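Local atomic coordinates of alpha,alpha-trehalose-phosphate synthase (UDP-forming) (Burkholderia multivorans, PDB entry 5UOF), a protein that belongs to glycosyltransferase family 20, whose members adopt the GT-B fold of two Rossmann-like domains. Residues A[256-261]-A[265-270]; A[357-362]-A[375-380]; A[364-369]-A[417-422]; A[393-398]-A[403-408]. All blocks are in the same frame, centred on the assembly; numbering follows the deposited sequence. Where two conformers were deposited one is given.

Interaction 1 (A[256-261]-A[265-270]). With EDO (1,2-ethanediol), chain E.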
loop_
_atom_site.group_PDB
_atom_site.type_symbol
_atom_site.label_atom_id
_atom_site.label_comp_id
_atom_site.label_asym_id
_atom_site.label_seq_id
_atom_site.Cartn_x
_atom_site.Cartn_y
_atom_site.Cartn_z
ATOM N N LYS A 256 15.769 13.984 -37.677
ATOM C CA LYS A 256 16.393 15.225 -38.118
ATOM C C LYS A 256 15.592 16.440 -37.646
ATOM O O LYS A 256 16.176 17.454 -37.241
ATOM C CB LYS A 256 16.528 15.212 -39.646
ATOM C CG LYS A 256 17.095 16.484 -40.258
ATOM C CD LYS A 256 18.600 16.497 -40.148
ATOM C CE LYS A 256 19.166 17.870 -40.451
ATOM N NZ LYS A 256 20.411 18.102 -39.666
ATOM N N MET A 257 14.255 16.354 -37.678
ATOM C CA MET A 257 13.413 17.459 -37.216
ATOM C C MET A 257 13.679 17.766 -35.748
ATOM O O MET A 257 13.942 18.914 -35.369
ATOM C CB MET A 257 11.932 17.115 -37.421
ATOM C CG MET A 257 11.402 17.219 -38.857
ATOM S SD MET A 257 9.780 16.424 -39.077
ATOM C CE MET A 257 8.887 17.046 -37.653
ATOM N N LEU A 258 13.603 16.737 -34.904
ATOM C CA LEU A 258 13.825 16.918 -33.474
ATOM C C LEU A 258 15.218 17.466 -33.195
ATOM O O LEU A 258 15.379 18.374 -32.368
ATOM C CB LEU A 258 13.611 15.596 -32.745
ATOM C CG LEU A 258 13.838 15.620 -31.235
ATOM C CD1 LEU A 258 12.939 16.660 -30.575
ATOM C CD2 LEU A 258 13.585 14.240 -30.654
ATOM N N ARG A 259 16.239 16.932 -33.871
ATOM C CA ARG A 259 17.598 17.411 -33.646
ATOM C C ARG A 259 17.717 18.894 -33.977
ATOM O O ARG A 259 18.329 19.662 -33.224
ATOM C CB ARG A 259 18.590 16.596 -34.471
ATOM C CG ARG A 259 20.037 17.006 -34.243
ATOM C CD ARG A 259 20.998 16.143 -35.041
ATOM N NE ARG A 259 20.683 14.720 -34.927
ATOM C CZ ARG A 259 20.982 13.964 -33.873
ATOM N NH1 ARG A 259 21.597 14.490 -32.821
ATOM N NH2 ARG A 259 20.655 12.679 -33.866
ATOM N N ASP A 260 17.141 19.314 -35.108
ATOM C CA ASP A 260 17.161 20.728 -35.464
ATOM C C ASP A 260 16.393 21.557 -34.442
ATOM O O ASP A 260 16.834 22.643 -34.056
ATOM C CB ASP A 260 16.568 20.933 -36.866
ATOM C CG ASP A 260 17.384 20.259 -37.967
ATOM O OD1 ASP A 260 18.616 20.096 -37.814
ATOM O OD2 ASP A 260 16.779 19.903 -39.002
ATOM N N ALA A 261 15.238 21.059 -33.996
ATOM C CA ALA A 261 14.424 21.807 -33.044
ATOM C C ALA A 261 15.145 22.001 -31.717
ATOM O O ALA A 261 14.910 22.999 -31.025
ATOM C CB ALA A 261 13.092 21.093 -32.819
ATOM N N ARG A 265 20.701 21.783 -27.699
ATOM C CA ARG A 265 20.336 21.541 -26.314
ATOM C C ARG A 265 20.387 20.051 -25.999
ATOM O O ARG A 265 20.183 19.203 -26.872
ATOM C CB ARG A 265 18.933 22.079 -26.031
ATOM C CG ARG A 265 18.840 23.570 -26.219
ATOM C CD ARG A 265 17.459 24.097 -25.923
ATOM N NE ARG A 265 17.410 25.517 -26.247
ATOM C CZ ARG A 265 16.711 26.029 -27.251
ATOM N NH1 ARG A 265 15.970 25.237 -28.017
ATOM N NH2 ARG A 265 16.740 27.337 -27.471
ATOM N N LYS A 266 20.646 19.739 -24.728
ATOM C CA LYS A 266 20.511 18.372 -24.241
ATOM C C LYS A 266 19.046 17.958 -24.237
ATOM O O LYS A 266 18.142 18.791 -24.162
ATOM C CB LYS A 266 21.084 18.244 -22.829
ATOM C CG LYS A 266 22.535 18.672 -22.687
ATOM C CD LYS A 266 23.496 17.585 -23.108
ATOM C CE LYS A 266 24.937 17.986 -22.774
ATOM N NZ LYS A 266 25.907 16.877 -23.008
ATOM N N LEU A 267 18.818 16.649 -24.321
ATOM C CA LEU A 267 17.487 16.086 -24.471
ATOM C C LEU A 267 17.257 15.043 -23.389
ATOM O O LEU A 267 18.048 14.098 -23.254
ATOM C CB LEU A 267 17.314 15.460 -25.861
ATOM C CG LEU A 267 16.065 14.601 -26.089
ATOM C CD1 LEU A 267 14.800 15.434 -25.960
ATOM C CD2 LEU A 267 16.122 13.928 -27.462
ATOM N N VAL A 268 16.187 15.230 -22.611
ATOM C CA VAL A 268 15.685 14.230 -21.669
ATOM C C VAL A 268 14.447 13.603 -22.298
ATOM O O VAL A 268 13.513 14.318 -22.682
ATOM C CB VAL A 268 15.352 14.861 -20.306
ATOM C CG1 VAL A 268 14.875 13.796 -19.312
ATOM C CG2 VAL A 268 16.564 15.597 -19.757
ATOM N N MET A 269 14.435 12.275 -22.428
ATOM C CA MET A 269 13.318 11.560 -23.039
ATOM C C MET A 269 12.527 10.835 -21.965
ATOM O O MET A 269 13.107 10.270 -21.031
ATOM C CB MET A 269 13.792 10.530 -24.077
ATOM C CG MET A 269 14.183 11.099 -25.426
ATOM S SD MET A 269 12.821 11.842 -26.347
ATOM C CE MET A 269 11.715 10.451 -26.478
ATOM N N SER A 270 11.208 10.826 -22.132
ATOM C CA SER A 270 10.281 10.178 -21.211
ATOM C C SER A 270 9.098 9.705 -22.049
ATOM O O SER A 270 8.576 10.468 -22.868
ATOM C CB SER A 270 9.853 11.163 -20.110
ATOM O OG SER A 270 9.000 10.576 -19.142
HETATM C C1 EDO E . 20.502 16.476 -29.897
HETATM O O1 EDO E . 19.907 17.752 -29.632
HETATM C C2 EDO E . 20.695 15.767 -28.564
HETATM O O2 EDO E . 21.327 16.683 -27.666
#
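The guanidinium of R265 meets the carbonyl oxygen of A261 at its edge, close to its own plane, with NH1 3.9 Å from A261 O, too far for a hydrogen bond. The same group is held through NE by the carbonyl of G299, while NH2 forms a long, weak ion pair with D339. The other guanidinium, that of R259, comes obliquely to a bound 1,2-ethanediol, its NH1 lying 3.7 Å from C1 of the diol.

The apolar part of the contact is a single meeting of two leucines, tip to tip, L258 CD2 to L267 CD2 at 4.1 Å. In L258 the CG is anti to the backbone N (chi1 179°), which carries the methyls off helix 253-262 toward strand 266-271. F358 packs against L258 as well.

The diol, probably from the crystallisation liquor, sits beside this pair and gives a hydrogen bond from O1 to R265 O, 3.1 Å long; it also bonds to Q363 OE1. No hydrogen bond joins the helix to the strand directly, so the direct contact rests on dispersion between two methyl groups and a loose approach of arginine to carbonyl, consistent with weak cohesion at this helix-to-strand turn.

Interaction 2 (A[357-362]-A[375-380]). With NA (sodium ion), chain C.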
loop_
_atom_site.group_PDB
_atom_site.type_symbol
_atom_site.label_atom_id
_atom_site.label_comp_id
_atom_site.label_asym_id
_atom_site.label_seq_id
_atom_site.Cartn_x
_atom_site.Cartn_y
_atom_site.Cartn_z
ATOM N N ALA A 357 15.379 5.680 -31.980
ATOM C CA ALA A 357 16.273 6.722 -32.482
ATOM C C ALA A 357 16.222 7.972 -31.605
ATOM O O ALA A 357 17.254 8.623 -31.391
ATOM C CB ALA A 357 15.934 7.056 -33.939
ATOM N N PHE A 358 15.038 8.328 -31.086
ATOM C CA PHE A 358 14.970 9.441 -30.139
ATOM C C PHE A 358 15.752 9.113 -28.874
ATOM O O PHE A 358 16.459 9.969 -28.330
ATOM C CB PHE A 358 13.523 9.768 -29.750
ATOM C CG PHE A 358 12.637 10.203 -30.886
ATOM C CD1 PHE A 358 13.149 10.724 -32.059
ATOM C CD2 PHE A 358 11.255 10.100 -30.748
ATOM C CE1 PHE A 358 12.294 11.126 -33.088
ATOM C CE2 PHE A 358 10.404 10.495 -31.759
ATOM C CZ PHE A 358 10.920 10.998 -32.937
ATOM N N PHE A 359 15.590 7.887 -28.358
ATOM C CA PHE A 359 16.361 7.489 -27.185
ATOM C C PHE A 359 17.852 7.605 -27.458
ATOM O O PHE A 359 18.616 8.094 -26.617
ATOM C CB PHE A 359 16.037 6.046 -26.786
ATOM C CG PHE A 359 14.644 5.834 -26.256
ATOM C CD1 PHE A 359 13.899 6.881 -25.746
ATOM C CD2 PHE A 359 14.086 4.558 -26.272
ATOM C CE1 PHE A 359 12.618 6.660 -25.247
ATOM C CE2 PHE A 359 12.819 4.331 -25.778
ATOM C CZ PHE A 359 12.077 5.380 -25.272
ATOM N N ARG A 360 18.292 7.147 -28.623
ATOM C CA ARG A 360 19.726 7.170 -28.890
ATOM C C ARG A 360 20.254 8.601 -28.922
ATOM O O ARG A 360 21.353 8.871 -28.432
ATOM C CB ARG A 360 20.040 6.448 -30.199
ATOM C CG ARG A 360 21.558 6.250 -30.443
ATOM C CD ARG A 360 21.746 5.306 -31.629
ATOM N NE ARG A 360 23.131 4.891 -31.909
ATOM C CZ ARG A 360 23.670 3.733 -31.518
ATOM N NH1 ARG A 360 22.972 2.869 -30.790
ATOM N NH2 ARG A 360 24.914 3.422 -31.875
ATOM N N MET A 361 19.477 9.533 -29.487
ATOM C CA MET A 361 19.866 10.942 -29.581
ATOM C C MET A 361 19.966 11.586 -28.209
ATOM O O MET A 361 20.780 12.490 -27.989
ATOM C CB MET A 361 18.839 11.708 -30.422
ATOM C CG MET A 361 19.088 13.203 -30.548
ATOM S SD MET A 361 17.761 14.113 -31.379
ATOM C CE MET A 361 17.011 12.800 -32.324
ATOM N N SER A 362 19.120 11.147 -27.287
ATOM C CA SER A 362 18.990 11.820 -26.004
ATOM C C SER A 362 20.185 11.547 -25.091
ATOM O O SER A 362 20.959 10.608 -25.277
ATOM C CB SER A 362 17.714 11.369 -25.312
ATOM O OG SER A 362 17.902 10.064 -24.806
ATOM N N ASN A 375 8.774 -2.327 -16.590
ATOM C CA ASN A 375 9.035 -1.130 -17.389
ATOM C C ASN A 375 10.036 -1.443 -18.491
ATOM O O ASN A 375 11.256 -1.399 -18.285
ATOM C CB ASN A 375 9.515 0.072 -16.570
ATOM C CG ASN A 375 9.384 1.354 -17.349
ATOM O OD1 ASN A 375 10.100 1.556 -18.324
ATOM N ND2 ASN A 375 8.433 2.198 -16.966
ATOM N N LEU A 376 9.515 -1.750 -19.678
ATOM C CA LEU A 376 10.381 -2.057 -20.808
ATOM C C LEU A 376 10.967 -0.808 -21.455
ATOM O O LEU A 376 12.014 -0.900 -22.106
ATOM C CB LEU A 376 9.611 -2.889 -21.841
ATOM C CG LEU A 376 9.131 -4.249 -21.305
ATOM C CD1 LEU A 376 8.227 -4.941 -22.314
ATOM C CD2 LEU A 376 10.309 -5.150 -20.936
ATOM N N VAL A 377 10.343 0.358 -21.278
ATOM C CA VAL A 377 10.960 1.586 -21.781
ATOM C C VAL A 377 12.343 1.779 -21.168
ATOM O O VAL A 377 13.282 2.176 -21.861
ATOM C CB VAL A 377 10.041 2.801 -21.538
ATOM C CG1 VAL A 377 10.819 4.108 -21.638
ATOM C CG2 VAL A 377 8.890 2.788 -22.542
ATOM N N ALA A 378 12.504 1.476 -19.871
ATOM C CA ALA A 378 13.831 1.605 -19.263
ATOM C C ALA A 378 14.858 0.719 -19.971
ATOM O O ALA A 378 15.983 1.152 -20.239
ATOM C CB ALA A 378 13.766 1.271 -17.771
ATOM N N LYS A 379 14.477 -0.517 -20.310
ATOM C CA LYS A 379 15.414 -1.422 -20.964
ATOM C C LYS A 379 15.662 -0.994 -22.406
ATOM O O LYS A 379 16.807 -1.042 -22.888
ATOM C CB LYS A 379 14.879 -2.860 -20.893
ATOM C CG LYS A 379 14.683 -3.348 -19.439
ATOM C CD LYS A 379 14.419 -4.839 -19.355
ATOM C CE LYS A 379 14.462 -5.326 -17.884
ATOM N NZ LYS A 379 14.256 -6.813 -17.756
ATOM N N GLU A 380 14.600 -0.577 -23.102
ATOM C CA GLU A 380 14.729 -0.064 -24.465
ATOM C C GLU A 380 15.610 1.175 -24.508
ATOM O O GLU A 380 16.383 1.362 -25.462
ATOM C CB GLU A 380 13.356 0.272 -25.037
ATOM C CG GLU A 380 12.486 -0.950 -25.264
ATOM C CD GLU A 380 11.005 -0.618 -25.372
ATOM O OE1 GLU A 380 10.648 0.574 -25.340
ATOM O OE2 GLU A 380 10.198 -1.558 -25.503
HETATM NA NA NA C . 22.185 8.909 -26.219
HETATM O O HOH W 1 23.955 7.680 -27.360
HETATM O O HOH W 2 24.104 10.227 -25.215
#
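F359 carries this contact alone from its helix, and its ring reaches two residues of 375-380. CZ comes to V377 CG1 at 4.1 Å, the two side chains crossing at about a right angle, while CD2 lies 4.0 Å from E380 O and CE2 faces E380 CB. V377 CG1 and E380 O both approach the ring obliquely. With CG anti to the carbonyl carbon (chi1 -68°), this torsion directs the ring toward helix 376-384, and Y381 adds an edge-to-face ring contact. The E380 carboxylate lies only 28° from the plane of the F359 ring, and its OE2 is tied by a salt bridge to R352.

Behind this first shell, both helix ends are fixed. N375 is the N-cap of helix 376-384: its OD1 accepts from A378 N at 2.9 Å, in the carbonyl plane of the amide, and ND2 is held by D372. At the end of the other helix, S362 OG gives a 2.8 Å hydrogen bond to F359 O, tilted 25° from that carbonyl's plane. S362 is the first residue to leave helical geometry, and here a sodium ion is bound by R360 O at 2.4 Å and S362 O at 2.3 Å, with two waters and Q385 OE1 completing the five ligands.

Helix 352-361 thus lies between helix 253-262, where L258 meets F358, and helix 376-384, with M269 and V271 of strand 266-271 packed against F358 and F359 and V367 of strand 364-367 touching V377.

Interaction 3 (A[364-369]-A[417-422])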
loop_
_atom_site.group_PDB
_atom_site.type_symbol
_atom_site.label_atom_id
_atom_site.label_comp_id
_atom_site.label_asym_id
_atom_site.label_seq_id
_atom_site.Cartn_x
_atom_site.Cartn_y
_atom_site.Cartn_z
ATOM N N VAL A 364 19.530 11.670 -21.501
ATOM C CA VAL A 364 18.936 11.156 -20.266
ATOM C C VAL A 364 17.646 10.445 -20.644
ATOM O O VAL A 364 16.851 10.963 -21.430
ATOM C CB VAL A 364 18.650 12.266 -19.236
ATOM C CG1 VAL A 364 18.104 11.657 -17.925
ATOM C CG2 VAL A 364 19.914 13.079 -18.953
ATOM N N GLY A 365 17.454 9.241 -20.087
ATOM C CA GLY A 365 16.174 8.572 -20.113
ATOM C C GLY A 365 15.562 8.701 -18.731
ATOM O O GLY A 365 16.169 8.312 -17.733
ATOM N N TYR A 366 14.355 9.242 -18.683
ATOM C CA TYR A 366 13.733 9.675 -17.432
ATOM C C TYR A 366 12.523 8.774 -17.205
ATOM O O TYR A 366 11.437 9.017 -17.739
ATOM C CB TYR A 366 13.366 11.137 -17.560
ATOM C CG TYR A 366 12.860 11.861 -16.334
ATOM C CD1 TYR A 366 13.068 11.379 -15.057
ATOM C CD2 TYR A 366 12.199 13.073 -16.488
ATOM C CE1 TYR A 366 12.596 12.102 -13.940
ATOM C CE2 TYR A 366 11.742 13.791 -15.406
ATOM C CZ TYR A 366 11.930 13.304 -14.140
ATOM O OH TYR A 366 11.438 14.034 -13.086
ATOM N N VAL A 367 12.732 7.706 -16.431
ATOM C CA VAL A 367 11.759 6.619 -16.315
ATOM C C VAL A 367 11.471 6.351 -14.843
ATOM O O VAL A 367 12.041 5.437 -14.238
ATOM C CB VAL A 367 12.289 5.354 -17.019
ATOM C CG1 VAL A 367 11.219 4.273 -17.071
ATOM C CG2 VAL A 367 12.789 5.692 -18.418
ATOM N N THR A 368 10.583 7.130 -14.244
ATOM C CA THR A 368 10.412 7.092 -12.789
ATOM C C THR A 368 8.947 6.909 -12.395
ATOM O O THR A 368 8.387 7.712 -11.639
ATOM C CB THR A 368 11.013 8.349 -12.161
ATOM O OG1 THR A 368 10.347 9.512 -12.665
ATOM C CG2 THR A 368 12.525 8.454 -12.484
ATOM N N PRO A 369 8.312 5.817 -12.841
ATOM C CA PRO A 369 6.933 5.548 -12.411
ATOM C C PRO A 369 6.862 5.315 -10.915
ATOM O O PRO A 369 7.823 4.854 -10.296
ATOM C CB PRO A 369 6.563 4.263 -13.169
ATOM C CG PRO A 369 7.901 3.566 -13.383
ATOM C CD PRO A 369 8.853 4.724 -13.669
ATOM N N SER A 417 13.032 16.364 -4.883
ATOM C CA SER A 417 14.377 16.923 -4.866
ATOM C C SER A 417 15.418 15.875 -5.236
ATOM O O SER A 417 16.389 16.186 -5.934
ATOM C CB SER A 417 14.683 17.532 -3.508
ATOM O OG SER A 417 13.909 18.703 -3.335
ATOM N N GLN A 418 15.247 14.628 -4.785
ATOM C CA GLN A 418 16.185 13.597 -5.224
ATOM C C GLN A 418 16.104 13.408 -6.733
ATOM O O GLN A 418 17.131 13.260 -7.403
ATOM C CB GLN A 418 15.939 12.264 -4.512
ATOM C CG GLN A 418 16.909 11.176 -5.011
ATOM C CD GLN A 418 16.566 9.770 -4.546
ATOM O OE1 GLN A 418 15.409 9.443 -4.321
ATOM N NE2 GLN A 418 17.588 8.931 -4.402
ATOM N N MET A 419 14.888 13.415 -7.288
ATOM C CA MET A 419 14.753 13.276 -8.737
ATOM C C MET A 419 15.401 14.439 -9.467
ATOM O O MET A 419 16.099 14.233 -10.471
ATOM C CB MET A 419 13.284 13.152 -9.129
ATOM C CG MET A 419 12.681 11.840 -8.663
ATOM S SD MET A 419 11.642 11.092 -9.958
ATOM C CE MET A 419 10.254 12.219 -9.964
ATOM N N ALA A 420 15.183 15.661 -8.986
ATOM C CA ALA A 420 15.830 16.818 -9.603
ATOM C C ALA A 420 17.350 16.701 -9.551
ATOM O O ALA A 420 18.035 16.987 -10.545
ATOM C CB ALA A 420 15.371 18.107 -8.925
ATOM N N ASP A 421 17.895 16.298 -8.398
ATOM C CA ASP A 421 19.342 16.139 -8.279
ATOM C C ASP A 421 19.852 15.067 -9.237
ATOM O O ASP A 421 20.945 15.196 -9.799
ATOM C CB ASP A 421 19.729 15.773 -6.843
ATOM C CG ASP A 421 19.491 16.902 -5.845
ATOM O OD1 ASP A 421 19.311 18.076 -6.249
ATOM O OD2 ASP A 421 19.498 16.601 -4.634
ATOM N N ALA A 422 19.084 13.987 -9.416
ATOM C CA ALA A 422 19.510 12.915 -10.317
ATOM C C ALA A 422 19.507 13.377 -11.767
ATOM O O ALA A 422 20.409 13.028 -12.538
ATOM C CB ALA A 422 18.609 11.693 -10.146
#
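M419 makes every touch here from the helix side, and its thioether is tightest against T368. The sulfur SD lies 3.4 Å from T368 OG1 and 3.6 Å from T368 CB, close to van der Waals contact, with the threonine methyl CG2 a little farther off. T368 holds OG1 between its own backbone N and carbonyl carbon (chi1 61°), and this turns the hydroxyl onto the sulfur. The methionine chain is bent at both chi2 and chi3, so CE folds back to lie about equally far from T368 OG1 and from Y366 OH, the latter at 3.8 Å.

The tyrosine end is slacker. The sulfur approaches the Y366 ring at its edge, near the ring plane, 4.2 Å from CE1, and the two side chains cross at about a right angle. The phenol hydroxyl is hydrogen-bonded to the carbonyl oxygen of R283, and A286 of helix 280-293 packs on both Y366 and M419. Beyond the methionine, helix 416-428 turns its partly exposed face toward the second subunit, where D421 forms a salt bridge with R109 of that chain.

V411 of strand 409-411 fills in beside both T368 and M419. A helix laid on the end of a central strand of a parallel sheet is the packing of a Rossmann-like domain, here one of the two domains expected of a GT-B fold.

Interaction 4 (A[393-398]-A[403-408])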
loop_
_atom_site.group_PDB
_atom_site.type_symbol
_atom_site.label_atom_id
_atom_site.label_comp_id
_atom_site.label_asym_id
_atom_site.label_seq_id
_atom_site.Cartn_x
_atom_site.Cartn_y
_atom_site.Cartn_z
ATOM N N LEU A 393 20.354 6.581 -17.544
ATOM C CA LEU A 393 18.993 6.218 -17.166
ATOM C C LEU A 393 18.741 6.645 -15.729
ATOM O O LEU A 393 19.467 6.228 -14.821
ATOM C CB LEU A 393 18.771 4.716 -17.310
ATOM C CG LEU A 393 17.432 4.161 -16.802
ATOM C CD1 LEU A 393 16.289 4.683 -17.652
ATOM C CD2 LEU A 393 17.473 2.647 -16.830
ATOM N N VAL A 394 17.703 7.455 -15.531
ATOM C CA VAL A 394 17.198 7.798 -14.203
ATOM C C VAL A 394 15.950 6.958 -13.995
ATOM O O VAL A 394 14.993 7.071 -14.768
ATOM C CB VAL A 394 16.878 9.295 -14.089
ATOM C CG1 VAL A 394 16.264 9.596 -12.733
ATOM C CG2 VAL A 394 18.157 10.126 -14.271
ATOM N N LEU A 395 15.962 6.105 -12.970
ATOM C CA LEU A 395 14.999 5.004 -12.876
ATOM C C LEU A 395 14.390 4.948 -11.487
ATOM O O LEU A 395 15.114 5.000 -10.491
ATOM C CB LEU A 395 15.677 3.663 -13.190
ATOM C CG LEU A 395 14.801 2.404 -13.143
ATOM C CD1 LEU A 395 13.683 2.499 -14.146
ATOM C CD2 LEU A 395 15.634 1.153 -13.424
ATOM N N SER A 396 13.064 4.792 -11.424
ATOM C CA SER A 396 12.374 4.628 -10.147
ATOM C C SER A 396 12.726 3.299 -9.492
ATOM O O SER A 396 12.708 2.247 -10.140
ATOM C CB SER A 396 10.862 4.678 -10.363
ATOM O OG SER A 396 10.171 4.229 -9.201
ATOM N N GLU A 397 12.993 3.341 -8.186
ATOM C CA GLU A 397 13.242 2.122 -7.429
ATOM C C GLU A 397 12.012 1.234 -7.315
ATOM O O GLU A 397 12.139 0.105 -6.838
ATOM C CB GLU A 397 13.737 2.456 -6.024
ATOM C CG GLU A 397 12.750 3.231 -5.195
ATOM C CD GLU A 397 13.253 3.399 -3.777
ATOM O OE1 GLU A 397 13.033 2.490 -2.949
ATOM O OE2 GLU A 397 13.901 4.428 -3.509
ATOM N N PHE A 398 10.834 1.729 -7.686
ATOM C CA PHE A 398 9.613 0.930 -7.646
ATOM C C PHE A 398 9.255 0.333 -8.995
ATOM O O PHE A 398 8.152 -0.222 -9.144
ATOM C CB PHE A 398 8.447 1.765 -7.145
ATOM C CG PHE A 398 8.676 2.372 -5.781
ATOM C CD1 PHE A 398 8.723 1.573 -4.653
ATOM C CD2 PHE A 398 8.836 3.742 -5.642
ATOM C CE1 PHE A 398 8.919 2.135 -3.395
ATOM C CE2 PHE A 398 9.040 4.308 -4.393
ATOM C CZ PHE A 398 9.080 3.508 -3.276
ATOM N N ALA A 403 15.658 -3.867 -10.257
ATOM C CA ALA A 403 16.394 -4.991 -9.696
ATOM C C ALA A 403 17.523 -5.443 -10.610
ATOM O O ALA A 403 18.460 -6.098 -10.148
ATOM C CB ALA A 403 15.433 -6.158 -9.440
ATOM N N GLU A 404 17.455 -5.097 -11.887
ATOM C CA GLU A 404 18.441 -5.505 -12.883
ATOM C C GLU A 404 19.345 -4.372 -13.330
ATOM O O GLU A 404 20.560 -4.569 -13.468
ATOM C CB GLU A 404 17.736 -6.082 -14.119
ATOM C CG GLU A 404 16.975 -7.370 -13.865
ATOM C CD GLU A 404 16.161 -7.813 -15.072
ATOM O OE1 GLU A 404 14.977 -7.413 -15.187
ATOM O OE2 GLU A 404 16.721 -8.557 -15.911
ATOM N N LEU A 405 18.777 -3.192 -13.568
ATOM C CA LEU A 405 19.520 -2.072 -14.148
ATOM C C LEU A 405 20.250 -1.309 -13.045
ATOM O O LEU A 405 19.944 -0.163 -12.712
ATOM C CB LEU A 405 18.580 -1.179 -14.947
ATOM C CG LEU A 405 17.868 -1.914 -16.101
ATOM C CD1 LEU A 405 16.937 -0.976 -16.858
ATOM C CD2 LEU A 405 18.869 -2.576 -17.063
ATOM N N THR A 406 21.255 -1.984 -12.485
ATOM C CA THR A 406 21.987 -1.434 -11.352
ATOM C C THR A 406 22.856 -0.245 -11.734
ATOM O O THR A 406 23.326 0.467 -10.837
ATOM C CB THR A 406 22.846 -2.526 -10.712
ATOM O OG1 THR A 406 23.699 -3.107 -11.703
ATOM C CG2 THR A 406 21.948 -3.618 -10.108
ATOM N N GLY A 407 23.071 -0.008 -13.030
ATOM C CA GLY A 407 23.798 1.169 -13.476
ATOM C C GLY A 407 22.944 2.408 -13.633
ATOM O O GLY A 407 23.471 3.488 -13.910
ATOM N N ALA A 408 21.626 2.283 -13.495
ATOM C CA ALA A 408 20.779 3.467 -13.486
ATOM C C ALA A 408 21.053 4.302 -12.246
ATOM O O ALA A 408 21.530 3.799 -11.228
ATOM C CB ALA A 408 19.296 3.081 -13.510
HETATM O O HOH W 3 22.794 4.940 -16.546
#
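The segment 403-408 folds back beside strand 392-396 as an inverse gamma turn centred on L405 and a type I turn from L405 to A408, closed by A408 N to L405 O at 3.1 Å. No hydrogen bond crosses directly between the two segments, yet water 3 links them at one end, accepting from L393 N and donating to G407 O.

The side chains meet in a compact group of four. A408 CB sits against both leucines of the strand, 3.7 Å from L395 CB and 3.8 Å from L393 CD2, and it also comes 3.4 Å from L393 O. L405 enters from the first position of the type I turn: its CD1 touches L393 CD2 at 3.7 Å, and its CB lies 4.1 Å from L395 CD2, with each leucine of the strand crossing it at about a right angle. Both strand leucines keep CG anti to the backbone N (chi1 173° in L393), which sends CD2 of each to the same partners.

This loop, with no regular alpha-helix of its own, is the crossover connection between two neighbouring parallel strands of the Rossmann-like sheet, 392-396 and 409-411, in which L393 and L395 hydrogen-bond through their backbones to L409. A378 of helix 376-384 packs on L393, L395 and L405 alike.

At the far end of the strand S396 forms an ST turn, its OG accepting from F398 N at 3.0 Å, and P369 O also bonds to that hydroxyl. CG of E397 stands over the centre of the F398 ring on one face, while E397 OE1 makes a salt bridge to R174 of the second subunit.

How the interactions relate
All four contacts gather on one parallel sheet and its flanking helices. Interactions 1 and 3 bring in adjacent strands, M269 O meeting Y366 N at 2.9 Å, and interactions 3 and 4 do the same, with G365 O 2.8 Å from V394 N. The centres of interactions 3 and 4 are about 10 Å apart, and interaction 4 is nested inside the loop that interaction 3 closes. Interaction 2 packs alongside: S362 CB is 3.4 Å from L267 O of interaction 1, and K379 NZ forms a 2.7 Å salt bridge with E404 OE1 of interaction 4. The sodium ion belongs to interaction 2, with the L267 side chain about 8 Å from it and that of L393 about 10 Å; bound serine lies about 11 Å from the M419 side chain.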